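Local coordinates for Lin2118 protein (Listeria innocua, PDB 3OOU), which probably acts as a DNA-binding transcription regulator, of which this chain is the C-terminal AraC-type helix-turn-helix domain, at residues L11-E16 with G28-I33; Q40-E45 with T51-R56; N72-A77 with T83-F88; Y61-L66 with N101-I106. One frame throughout, in Å; residues are numbered along the deposited sequence.

Contact 1. Residues L11-E16 with G28-I33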
# COMPACT_ATOMS: atom_id res chain seq x y z
N LEU A 11 6.59 -6.33 8.36
CA LEU A 11 7.22 -5.61 7.26
C LEU A 11 7.51 -6.55 6.10
O LEU A 11 7.23 -6.22 4.95
CB LEU A 11 8.49 -4.89 7.72
CG LEU A 11 8.32 -3.70 8.67
CD1 LEU A 11 9.67 -3.26 9.22
CD2 LEU A 11 7.61 -2.53 8.00
N SER A 12 8.04 -7.74 6.41
CA SER A 12 8.33 -8.74 5.38
C SER A 12 7.04 -9.26 4.73
O SER A 12 7.00 -9.45 3.52
CB SER A 12 9.18 -9.87 5.96
OG SER A 12 10.44 -9.37 6.39
N TYR A 13 6.01 -9.47 5.54
CA TYR A 13 4.70 -9.90 5.05
C TYR A 13 4.10 -8.95 4.01
O TYR A 13 3.54 -9.38 3.00
CB TYR A 13 3.72 -10.06 6.22
CG TYR A 13 2.51 -10.90 5.90
CD1 TYR A 13 2.53 -12.29 6.10
CD2 TYR A 13 1.33 -10.33 5.41
CE1 TYR A 13 1.42 -13.07 5.82
CE2 TYR A 13 0.21 -11.11 5.13
CZ TYR A 13 0.27 -12.48 5.34
OH TYR A 13 -0.83 -13.27 5.06
N ILE A 14 4.21 -7.64 4.28
CA ILE A 14 3.74 -6.62 3.33
C ILE A 14 4.36 -6.82 1.94
O ILE A 14 3.65 -6.79 0.94
CB ILE A 14 3.96 -5.18 3.87
CG1 ILE A 14 3.01 -4.91 5.05
CG2 ILE A 14 3.75 -4.13 2.75
CD1 ILE A 14 3.28 -3.63 5.82
N THR A 15 5.67 -7.08 1.89
CA THR A 15 6.39 -7.28 0.63
C THR A 15 5.86 -8.48 -0.17
O THR A 15 5.83 -8.46 -1.40
CB THR A 15 7.92 -7.44 0.89
OG1 THR A 15 8.38 -6.36 1.70
CG2 THR A 15 8.70 -7.46 -0.41
N GLU A 16 5.46 -9.53 0.55
CA GLU A 16 4.95 -10.75 -0.07
C GLU A 16 3.50 -10.64 -0.54
O GLU A 16 3.09 -11.34 -1.47
CB GLU A 16 5.04 -11.92 0.91
CG GLU A 16 6.33 -12.01 1.69
CD GLU A 16 7.28 -13.06 1.16
OE1 GLU A 16 7.00 -13.64 0.09
OE2 GLU A 16 8.30 -13.31 1.83
N GLY A 28 -3.82 -9.28 12.05
CA GLY A 28 -4.02 -9.77 13.41
C GLY A 28 -4.53 -11.20 13.40
O GLY A 28 -4.09 -12.02 14.21
N ASN A 29 -5.44 -11.49 12.48
CA ASN A 29 -5.96 -12.84 12.35
C ASN A 29 -4.88 -13.81 11.85
O ASN A 29 -4.73 -14.89 12.41
CB ASN A 29 -7.21 -12.86 11.46
CG ASN A 29 -8.43 -12.26 12.16
OD1 ASN A 29 -8.53 -12.27 13.39
ND2 ASN A 29 -9.36 -11.74 11.37
N ASP A 30 -4.11 -13.38 10.86
CA ASP A 30 -3.04 -14.22 10.29
C ASP A 30 -1.93 -14.50 11.30
O ASP A 30 -1.40 -15.62 11.37
CB ASP A 30 -2.43 -13.56 9.04
CG ASP A 30 -3.39 -13.53 7.86
OD1 ASP A 30 -4.39 -14.29 7.85
OD2 ASP A 30 -3.15 -12.74 6.92
N PHE A 31 -1.60 -13.50 12.10
CA PHE A 31 -0.51 -13.62 13.07
C PHE A 31 -0.97 -14.05 14.47
O PHE A 31 -0.13 -14.33 15.33
CB PHE A 31 0.31 -12.32 13.13
CG PHE A 31 1.28 -12.17 11.99
CD1 PHE A 31 0.93 -11.46 10.85
CD2 PHE A 31 2.54 -12.75 12.06
CE1 PHE A 31 1.83 -11.32 9.79
CE2 PHE A 31 3.45 -12.62 11.00
CZ PHE A 31 3.09 -11.90 9.87
N HIS A 32 -2.28 -14.12 14.67
CA HIS A 32 -2.88 -14.41 15.99
C HIS A 32 -2.35 -13.43 17.03
O HIS A 32 -1.91 -13.82 18.12
CB HIS A 32 -2.67 -15.88 16.41
CG HIS A 32 -3.45 -16.27 17.63
ND1 HIS A 32 -4.83 -16.26 17.67
CD2 HIS A 32 -3.05 -16.70 18.84
CE1 HIS A 32 -5.24 -16.65 18.86
NE2 HIS A 32 -4.18 -16.93 19.59
N ILE A 33 -2.40 -12.15 16.68
CA ILE A 33 -1.97 -11.08 17.58
C ILE A 33 -3.02 -9.99 17.56
O ILE A 33 -3.58 -9.68 16.50
CB ILE A 33 -0.56 -10.52 17.20
CG1 ILE A 33 0.50 -11.62 17.26
CG2 ILE A 33 -0.18 -9.33 18.10
CD1 ILE A 33 1.90 -11.21 16.82
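The backbones of helix 6-17 and helix 24-31 stay well apart here, with the CA atoms of Tyr-13 and Phe-31 at 10.3 Å, so long side chains span the gap. Tyr-13 reaches across from the first helix and meets Phe-31 and Asp-30 from the end of the second. The two rings form an offset edge-to-face pair. The edge of Phe-31 is turned to one face of Tyr-13. The centroids lie 5.4 Å apart and the planes meet at 68°. The closest carbons are Tyr-13 CD1 and Phe-31 CZ, at 3.8 Å. Phe-31 CE1 lies over the same side of the ring, near CD1 and CG of Tyr-13. The ring of Tyr-13 is sent across the gap by CG standing anti to the backbone N (chi1 -161°). Its hydroxyl end comes close to the carboxylate of Asp-30, with OH and OD2 3.0 Å apart. Just beyond these residues the second helix ends. His-32 has left helical geometry with positive phi, and Ile-33 N bonds back to Gly-28 O at 3.0 Å. The contact is small, burying 135 Å² in total, and lies near the surface. Phe-31 also touches Asn-9, and the Tyr-13 ring meets that of His-17, both on helix 6-17. By topology helix 24-31 is probably the first helix of the first helix-turn-helix unit of the AraC-type domain, with helix 6-17 packed against it. Other sides of segment 11-16 turn to the core: Leu-11 and Ile-14 pack on Tyr-53 of helix 50-68, and Leu-11 also on Phe-42 of helix 35-46.

Contact 2. Residues Q40-E45 with T51-R56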
# COMPACT_ATOMS: atom_id res chain seq x y z
N GLN A 40 -0.54 -0.20 17.17
CA GLN A 40 0.22 0.65 18.10
C GLN A 40 1.72 0.41 18.00
O GLN A 40 2.50 1.35 17.98
CB GLN A 40 -0.23 0.41 19.54
CG GLN A 40 -1.64 0.86 19.79
CD GLN A 40 -2.17 0.37 21.11
OE1 GLN A 40 -1.91 -0.77 21.51
NE2 GLN A 40 -2.93 1.21 21.80
N LEU A 41 2.10 -0.87 17.93
CA LEU A 41 3.49 -1.25 17.78
C LEU A 41 4.03 -0.72 16.45
O LEU A 41 5.16 -0.21 16.38
CB LEU A 41 3.62 -2.78 17.85
CG LEU A 41 5.02 -3.37 17.64
CD1 LEU A 41 5.98 -2.96 18.75
CD2 LEU A 41 4.92 -4.88 17.52
N PHE A 42 3.20 -0.80 15.40
CA PHE A 42 3.59 -0.27 14.10
C PHE A 42 3.81 1.24 14.15
O PHE A 42 4.85 1.72 13.68
CB PHE A 42 2.57 -0.66 13.01
CG PHE A 42 3.11 -0.53 11.62
CD1 PHE A 42 3.59 -1.65 10.94
CD2 PHE A 42 3.18 0.71 10.99
CE1 PHE A 42 4.11 -1.54 9.66
CE2 PHE A 42 3.70 0.83 9.71
CZ PHE A 42 4.16 -0.29 9.04
N GLN A 43 2.85 1.97 14.73
CA GLN A 43 2.97 3.42 14.90
C GLN A 43 4.22 3.79 15.68
O GLN A 43 4.92 4.74 15.32
CB GLN A 43 1.73 3.99 15.58
CG GLN A 43 0.59 4.31 14.65
CD GLN A 43 -0.08 5.63 15.00
OE1 GLN A 43 0.43 6.70 14.67
NE2 GLN A 43 -1.22 5.55 15.67
N LYS A 44 4.49 3.05 16.75
CA LYS A 44 5.67 3.29 17.58
C LYS A 44 6.97 3.11 16.81
O LYS A 44 7.85 3.98 16.86
CB LYS A 44 5.66 2.38 18.81
CG LYS A 44 6.90 2.52 19.70
CD LYS A 44 6.87 1.59 20.90
CE LYS A 44 5.74 1.92 21.87
NZ LYS A 44 5.87 3.30 22.40
N GLU A 45 7.11 1.99 16.11
CA GLU A 45 8.38 1.61 15.49
C GLU A 45 8.62 2.27 14.14
O GLU A 45 9.77 2.54 13.77
CB GLU A 45 8.50 0.09 15.38
CG GLU A 45 8.53 -0.63 16.73
CD GLU A 45 9.67 -0.15 17.63
OE1 GLU A 45 10.79 0.08 17.11
OE2 GLU A 45 9.45 -0.01 18.85
N THR A 51 -1.64 1.97 7.76
CA THR A 51 -2.26 2.23 6.46
C THR A 51 -1.48 3.23 5.63
O THR A 51 -1.44 3.12 4.40
CB THR A 51 -3.75 2.64 6.56
OG1 THR A 51 -3.87 3.88 7.26
CG2 THR A 51 -4.57 1.56 7.26
N ASP A 52 -0.83 4.21 6.28
CA ASP A 52 -0.02 5.18 5.54
C ASP A 52 1.24 4.54 4.95
O ASP A 52 1.61 4.81 3.80
CB ASP A 52 0.30 6.41 6.41
CG ASP A 52 -0.95 7.21 6.75
OD1 ASP A 52 -1.75 7.49 5.83
OD2 ASP A 52 -1.14 7.56 7.93
N TYR A 53 1.88 3.66 5.72
CA TYR A 53 3.02 2.89 5.21
C TYR A 53 2.58 2.01 4.03
O TYR A 53 3.27 1.96 3.01
CB TYR A 53 3.61 2.00 6.31
CG TYR A 53 4.76 1.14 5.84
CD1 TYR A 53 6.08 1.56 5.99
CD2 TYR A 53 4.53 -0.10 5.24
CE1 TYR A 53 7.14 0.77 5.55
CE2 TYR A 53 5.58 -0.90 4.80
CZ TYR A 53 6.88 -0.45 4.96
OH TYR A 53 7.94 -1.22 4.54
N LEU A 54 1.46 1.32 4.19
CA LEU A 54 0.97 0.44 3.15
C LEU A 54 0.60 1.19 1.87
O LEU A 54 0.94 0.75 0.77
CB LEU A 54 -0.20 -0.42 3.66
CG LEU A 54 -0.76 -1.44 2.67
CD1 LEU A 54 0.30 -2.45 2.20
CD2 LEU A 54 -1.94 -2.16 3.30
N ASN A 55 -0.06 2.34 2.02
CA ASN A 55 -0.39 3.18 0.86
C ASN A 55 0.86 3.65 0.11
O ASN A 55 0.89 3.58 -1.12
CB ASN A 55 -1.28 4.36 1.26
CG ASN A 55 -2.75 3.97 1.38
OD1 ASN A 55 -3.39 4.20 2.42
ND2 ASN A 55 -3.29 3.40 0.32
N ARG A 56 1.88 4.13 0.82
CA ARG A 56 3.11 4.55 0.14
C ARG A 56 3.73 3.37 -0.62
O ARG A 56 4.16 3.53 -1.77
CB ARG A 56 4.11 5.18 1.12
CG ARG A 56 5.22 5.96 0.40
CD ARG A 56 6.25 6.53 1.37
NE ARG A 56 6.54 5.57 2.43
CZ ARG A 56 6.09 5.67 3.67
NH1 ARG A 56 5.34 6.71 4.03
NH2 ARG A 56 6.39 4.74 4.56
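The ring of Phe-42 points its edge at Tyr-53, whose CG lies at that edge and in the Phe-42 plane. The far end of the phenylalanine does the touching. Its CZ is 3.6 Å from Tyr-53 CG, and its CE2 is equally close to Tyr-53 CB. The edge therefore lands near the root of the tyrosine ring and not over its centre. This is an offset edge-to-face pair, with centroids 5.5 Å apart and planes at 72°. The side chains cross at about a right angle. In both residues CG stands anti to the backbone N (chi1 -162° for Phe-42 and 178° for Tyr-53), and each side chain starts toward the other helix.

The pair joins helix 35-46 to helix 50-68. In an AraC-type domain, a long helix such as 50-68 links two helix-turn-helix units. Helix 35-46 is in the place of the first recognition helix, and probably the one that would meet DNA. The two backbones remain apart, with the CA atoms of Phe-42 and Tyr-53 9.5 Å from each other. Helix 6-17 fills in around the rings: Ile-7 packs on Phe-42, and the same helix also covers Tyr-53. Salt bridges tie other parts of segment 51-56 to their surroundings. Asp-52 OD1 pairs with Lys-94 NZ, and Arg-56 NH2 with Glu-48 OE2.

Contact 3. Residues N72-A77 with T83-F88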
# COMPACT_ATOMS: atom_id res chain seq x y z
N ASN A 72 -4.32 -0.69 -18.55
CA ASN A 72 -5.38 0.14 -18.03
C ASN A 72 -5.15 0.55 -16.57
O ASN A 72 -4.68 -0.23 -15.75
CB ASN A 72 -6.69 -0.62 -18.21
CG ASN A 72 -7.87 0.11 -17.67
OD1 ASN A 72 -8.60 0.76 -18.41
ND2 ASN A 72 -8.08 0.01 -16.37
N LEU A 73 -5.47 1.81 -16.27
CA LEU A 73 -5.22 2.41 -14.96
C LEU A 73 -5.94 1.72 -13.79
O LEU A 73 -5.35 1.49 -12.73
CB LEU A 73 -5.62 3.88 -15.02
CG LEU A 73 -5.24 4.82 -13.88
CD1 LEU A 73 -4.99 6.21 -14.44
CD2 LEU A 73 -6.30 4.86 -12.80
N THR A 74 -7.22 1.41 -13.98
CA THR A 74 -8.01 0.67 -13.01
C THR A 74 -7.42 -0.73 -12.80
O THR A 74 -7.37 -1.22 -11.68
CB THR A 74 -9.49 0.61 -13.42
OG1 THR A 74 -10.04 1.93 -13.33
CG2 THR A 74 -10.29 -0.32 -12.52
N ILE A 75 -6.96 -1.36 -13.88
CA ILE A 75 -6.32 -2.67 -13.79
C ILE A 75 -5.02 -2.56 -12.97
O ILE A 75 -4.71 -3.41 -12.14
CB ILE A 75 -6.06 -3.28 -15.19
CG1 ILE A 75 -7.37 -3.40 -15.97
CG2 ILE A 75 -5.41 -4.66 -15.08
CD1 ILE A 75 -7.28 -4.23 -17.23
N ILE A 76 -4.26 -1.50 -13.22
CA ILE A 76 -3.01 -1.28 -12.48
C ILE A 76 -3.25 -1.03 -10.99
O ILE A 76 -2.52 -1.56 -10.14
CB ILE A 76 -2.14 -0.18 -13.12
CG1 ILE A 76 -1.57 -0.70 -14.44
CG2 ILE A 76 -1.00 0.24 -12.16
CD1 ILE A 76 -0.95 0.37 -15.33
N ALA A 77 -4.29 -0.26 -10.67
CA ALA A 77 -4.68 -0.04 -9.29
C ALA A 77 -5.01 -1.36 -8.61
O ALA A 77 -4.61 -1.60 -7.47
CB ALA A 77 -5.87 0.90 -9.22
N THR A 83 -9.03 -1.69 -4.53
CA THR A 83 -10.33 -2.03 -5.11
C THR A 83 -11.26 -0.82 -5.13
O THR A 83 -12.28 -0.82 -5.83
CB THR A 83 -11.01 -3.19 -4.35
OG1 THR A 83 -11.20 -2.82 -2.98
CG2 THR A 83 -10.16 -4.45 -4.43
N ASP A 84 -10.93 0.19 -4.33
CA ASP A 84 -11.70 1.43 -4.24
C ASP A 84 -10.96 2.50 -5.04
O ASP A 84 -9.91 2.99 -4.62
CB ASP A 84 -11.85 1.83 -2.75
CG ASP A 84 -12.57 3.16 -2.54
OD1 ASP A 84 -12.66 4.00 -3.46
OD2 ASP A 84 -13.02 3.38 -1.39
N MSE A 85 -11.50 2.83 -6.21
CA MSE A 85 -10.81 3.70 -7.15
C MSE A 85 -10.72 5.17 -6.71
O MSE A 85 -9.73 5.84 -7.00
CB MSE A 85 -11.41 3.57 -8.55
CG MSE A 85 -11.12 2.21 -9.19
SE MSE A 85 -9.22 1.77 -9.20
CE MSE A 85 -8.59 3.27 -10.26
N ALA A 86 -11.75 5.65 -6.01
CA ALA A 86 -11.70 7.00 -5.44
C ALA A 86 -10.58 7.08 -4.41
O ALA A 86 -9.82 8.05 -4.37
CB ALA A 86 -13.04 7.37 -4.82
N TYR A 87 -10.46 6.03 -3.59
CA TYR A 87 -9.41 5.93 -2.58
C TYR A 87 -8.03 5.85 -3.23
O TYR A 87 -7.12 6.58 -2.82
CB TYR A 87 -9.68 4.74 -1.67
CG TYR A 87 -8.74 4.58 -0.50
CD1 TYR A 87 -8.65 5.55 0.50
CD2 TYR A 87 -7.96 3.42 -0.37
CE1 TYR A 87 -7.80 5.38 1.59
CE2 TYR A 87 -7.10 3.25 0.72
CZ TYR A 87 -7.03 4.23 1.69
OH TYR A 87 -6.20 4.06 2.77
N PHE A 88 -7.87 5.00 -4.24
CA PHE A 88 -6.62 4.94 -4.99
C PHE A 88 -6.22 6.32 -5.51
O PHE A 88 -5.07 6.75 -5.37
CB PHE A 88 -6.70 3.95 -6.16
CG PHE A 88 -5.52 4.01 -7.09
CD1 PHE A 88 -4.26 3.61 -6.66
CD2 PHE A 88 -5.67 4.48 -8.40
CE1 PHE A 88 -3.16 3.66 -7.52
CE2 PHE A 88 -4.57 4.54 -9.27
CZ PHE A 88 -3.31 4.13 -8.83
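Met-85, present as selenomethionine, reaches over from the first turn of helix 85-96 to helix 73-79. Its CB starts toward the other segment, and CG carries the chain on. The SE atom comes next and lies 3.5 Å from Ala-77 CB, with Thr-74 CG2 farther off. The chain is bent at both chi2 (-53°) and chi3 (-60°). This curls the terminal CE along helix 73-79. There CE meets Thr-74 OG1 at 3.7 Å, Leu-73 CD2 at 3.8 Å, and Ala-77 CB at a similar distance.

Phe-88, one turn further on, receives the same alanine on one ring face. Ala-77 CB sits over the middle of the ring, 3.7 Å from its centroid and 12° off the ring normal. This is a CH-pi contact. Leu-73 CD2 comes in at the edge of the ring instead, 3.9 Å from CE2 of Phe-88. Ala-77 CB thus meets the selenium on one flank and the aromatic face at roughly a right angle to it. Its small side chain goes with a close backbone approach, the CA atoms of Ala-77 and Phe-88 being 6.9 Å apart.

The start of helix 85-96 is capped by Asp-84. Its OD1 accepts from Tyr-87 N at 3.0 Å, met from above the carboxylate plane. Pro-100 touches both Leu-73 and Phe-88, and Ala-62 of helix 50-68 also reaches Phe-88. Two short-linked helices packed through small and apolar residues are typical of a helix-turn-helix. By topology they correspond to the second such unit of an AraC-type domain, with helix 85-96 the probable recognition helix.

Contact 4. Residues Y61-L66 with N101-I106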
# COMPACT_ATOMS: atom_id res chain seq x y z
N TYR A 61 4.65 0.97 -6.15
CA TYR A 61 4.48 -0.04 -7.19
C TYR A 61 3.68 0.51 -8.37
O TYR A 61 4.10 0.38 -9.52
CB TYR A 61 3.79 -1.29 -6.63
CG TYR A 61 3.73 -2.39 -7.66
CD1 TYR A 61 4.85 -3.18 -7.88
CD2 TYR A 61 2.59 -2.62 -8.41
CE1 TYR A 61 4.85 -4.18 -8.81
CE2 TYR A 61 2.57 -3.65 -9.37
CZ TYR A 61 3.72 -4.43 -9.55
OH TYR A 61 3.80 -5.46 -10.46
N ALA A 62 2.54 1.14 -8.07
CA ALA A 62 1.63 1.64 -9.10
C ALA A 62 2.33 2.61 -10.03
O ALA A 62 2.13 2.56 -11.24
CB ALA A 62 0.41 2.30 -8.45
N LYS A 63 3.14 3.50 -9.46
CA LYS A 63 3.78 4.54 -10.26
C LYS A 63 4.80 3.96 -11.25
O LYS A 63 4.98 4.51 -12.34
CB LYS A 63 4.37 5.65 -9.38
CG LYS A 63 5.69 5.36 -8.71
CD LYS A 63 6.01 6.46 -7.71
CE LYS A 63 7.43 6.37 -7.21
NZ LYS A 63 7.64 7.36 -6.10
N GLU A 64 5.44 2.85 -10.88
CA GLU A 64 6.35 2.21 -11.82
C GLU A 64 5.57 1.42 -12.87
O GLU A 64 5.91 1.46 -14.04
CB GLU A 64 7.36 1.33 -11.08
CG GLU A 64 8.42 0.72 -11.99
CD GLU A 64 9.34 1.74 -12.62
OE1 GLU A 64 9.28 2.93 -12.26
OE2 GLU A 64 10.15 1.34 -13.48
N GLU A 65 4.49 0.75 -12.45
CA GLU A 65 3.68 -0.03 -13.38
C GLU A 65 3.05 0.86 -14.46
O GLU A 65 2.91 0.45 -15.61
CB GLU A 65 2.63 -0.84 -12.59
CG GLU A 65 1.81 -1.83 -13.42
CD GLU A 65 2.56 -3.09 -13.81
OE1 GLU A 65 2.03 -3.82 -14.67
OE2 GLU A 65 3.66 -3.37 -13.28
N LEU A 66 2.71 2.10 -14.08
CA LEU A 66 2.12 3.07 -15.00
C LEU A 66 3.09 3.51 -16.09
O LEU A 66 2.67 3.96 -17.16
CB LEU A 66 1.66 4.31 -14.24
CG LEU A 66 0.33 4.18 -13.50
CD1 LEU A 66 0.20 5.32 -12.52
CD2 LEU A 66 -0.84 4.16 -14.48
N ASN A 101 -2.88 9.75 -13.94
CA ASN A 101 -2.70 9.93 -15.37
C ASN A 101 -1.80 11.13 -15.72
O ASN A 101 -1.14 11.12 -16.76
CB ASN A 101 -4.04 9.94 -16.13
CG ASN A 101 -4.01 9.06 -17.38
OD1 ASN A 101 -3.37 8.00 -17.41
ND2 ASN A 101 -4.73 9.50 -18.42
N ARG A 102 -1.73 12.12 -14.83
CA ARG A 102 -0.77 13.22 -14.95
C ARG A 102 0.67 12.72 -14.75
O ARG A 102 1.58 13.10 -15.49
CB ARG A 102 -1.08 14.32 -13.93
CG ARG A 102 -0.26 15.60 -14.08
CD ARG A 102 -0.93 16.59 -15.03
NE ARG A 102 -0.01 17.66 -15.44
CZ ARG A 102 0.77 17.60 -16.51
NH1 ARG A 102 0.77 16.54 -17.31
NH2 ARG A 102 1.57 18.62 -16.80
N TYR A 103 0.87 11.86 -13.75
CA TYR A 103 2.17 11.23 -13.51
C TYR A 103 2.62 10.45 -14.74
O TYR A 103 3.78 10.55 -15.16
CB TYR A 103 2.08 10.29 -12.30
CG TYR A 103 3.41 9.77 -11.81
CD1 TYR A 103 4.13 10.47 -10.85
CD2 TYR A 103 3.95 8.58 -12.31
CE1 TYR A 103 5.35 10.01 -10.39
CE2 TYR A 103 5.18 8.12 -11.87
CZ TYR A 103 5.88 8.83 -10.90
OH TYR A 103 7.09 8.38 -10.44
N ARG A 104 1.71 9.66 -15.29
CA ARG A 104 1.96 8.89 -16.50
C ARG A 104 2.34 9.82 -17.66
O ARG A 104 3.25 9.51 -18.42
CB ARG A 104 0.73 8.05 -16.87
CG ARG A 104 1.02 6.91 -17.82
CD ARG A 104 -0.20 6.05 -18.01
NE ARG A 104 0.16 4.63 -17.99
CZ ARG A 104 -0.71 3.63 -18.08
NH1 ARG A 104 -2.01 3.86 -18.22
NH2 ARG A 104 -0.26 2.38 -18.05
N LYS A 105 1.65 10.96 -17.76
CA LYS A 105 1.91 11.95 -18.82
C LYS A 105 3.30 12.58 -18.70
O LYS A 105 4.03 12.67 -19.69
CB LYS A 105 0.82 13.03 -18.82
CG LYS A 105 0.66 13.77 -20.16
CD LYS A 105 -0.48 14.78 -20.10
CE LYS A 105 -0.73 15.46 -21.44
NZ LYS A 105 -1.59 14.66 -22.36
N ILE A 106 3.66 13.03 -17.49
CA ILE A 106 4.95 13.68 -17.25
C ILE A 106 6.13 12.73 -17.49
O ILE A 106 7.16 13.14 -18.03
CB ILE A 106 5.05 14.25 -15.80
CG1 ILE A 106 3.95 15.29 -15.54
CG2 ILE A 106 6.42 14.88 -15.55
CD1 ILE A 106 3.75 15.64 -14.07
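Arg-104 donates from NE to the backbone O of Leu-66, 2.7 Å away. The bond is fairly straight, with an N-H...O angle of 161°. The oxygen lies near the guanidinium plane, and NE approaches it in the carbonyl plane, on a lone pair. Leu-66 also covers the same group from above. Its CD2 sits over the centre of one guanidinium face, 3.6 Å from Arg-104 CZ. The two side chains cross at about a right angle. One residue therefore meets the arginine at an edge through its backbone and on a face through its side chain.

Alongside, Lys-63 lies against Tyr-103. Lys-63 CB is 3.6 Å from Tyr-103 CE2, and its CD is 3.5 Å from Tyr-103 OH. The lysine CG stands between the backbone N and the carbonyl carbon (chi1 79°). From there the chain runs extended past the hydroxyl end of the tyrosine. Lys-63 O is buried by this contact and has no partner in the model.

These pairs fasten the last helix of the AraC-type domain, 100-107, to the long helix 50-68. The two segment axes come within 9.8 Å and are inclined at 49°. The CA atoms of Leu-66 and Arg-104 are 6.0 Å apart.

Further out, Arg-104 NH2 donates to the backbone O atoms of Thr-69 and Asp-71, which helps fix the guanidinium rotation. Lys-63 NZ bonds to Asn-60 OD1. Ile-76 of helix 73-79 packs on both Leu-66 and Arg-104, while Phe-92 of helix 85-96 touches Lys-63 and Leu-66.

Overall arrangement
The all-helical chain has two helical halves joined by the long helix 50-68, which takes part in contacts 2 and 4. Contacts 1 and 2 have centres 13 Å apart and touch each other. Contacts 3 and 4, with centres 12 Å apart, touch as well. The two pairs lie on opposite sides of the chain's centre; contacts 1 and 4 have centres 28 Å apart. Contacts 1, 2 and 3 follow in series, and contact 3 is nested in the loop closed by contact 4. This layout is consistent with an AraC-type domain, whose two helix-turn-helix units could both face DNA, as in some relatives.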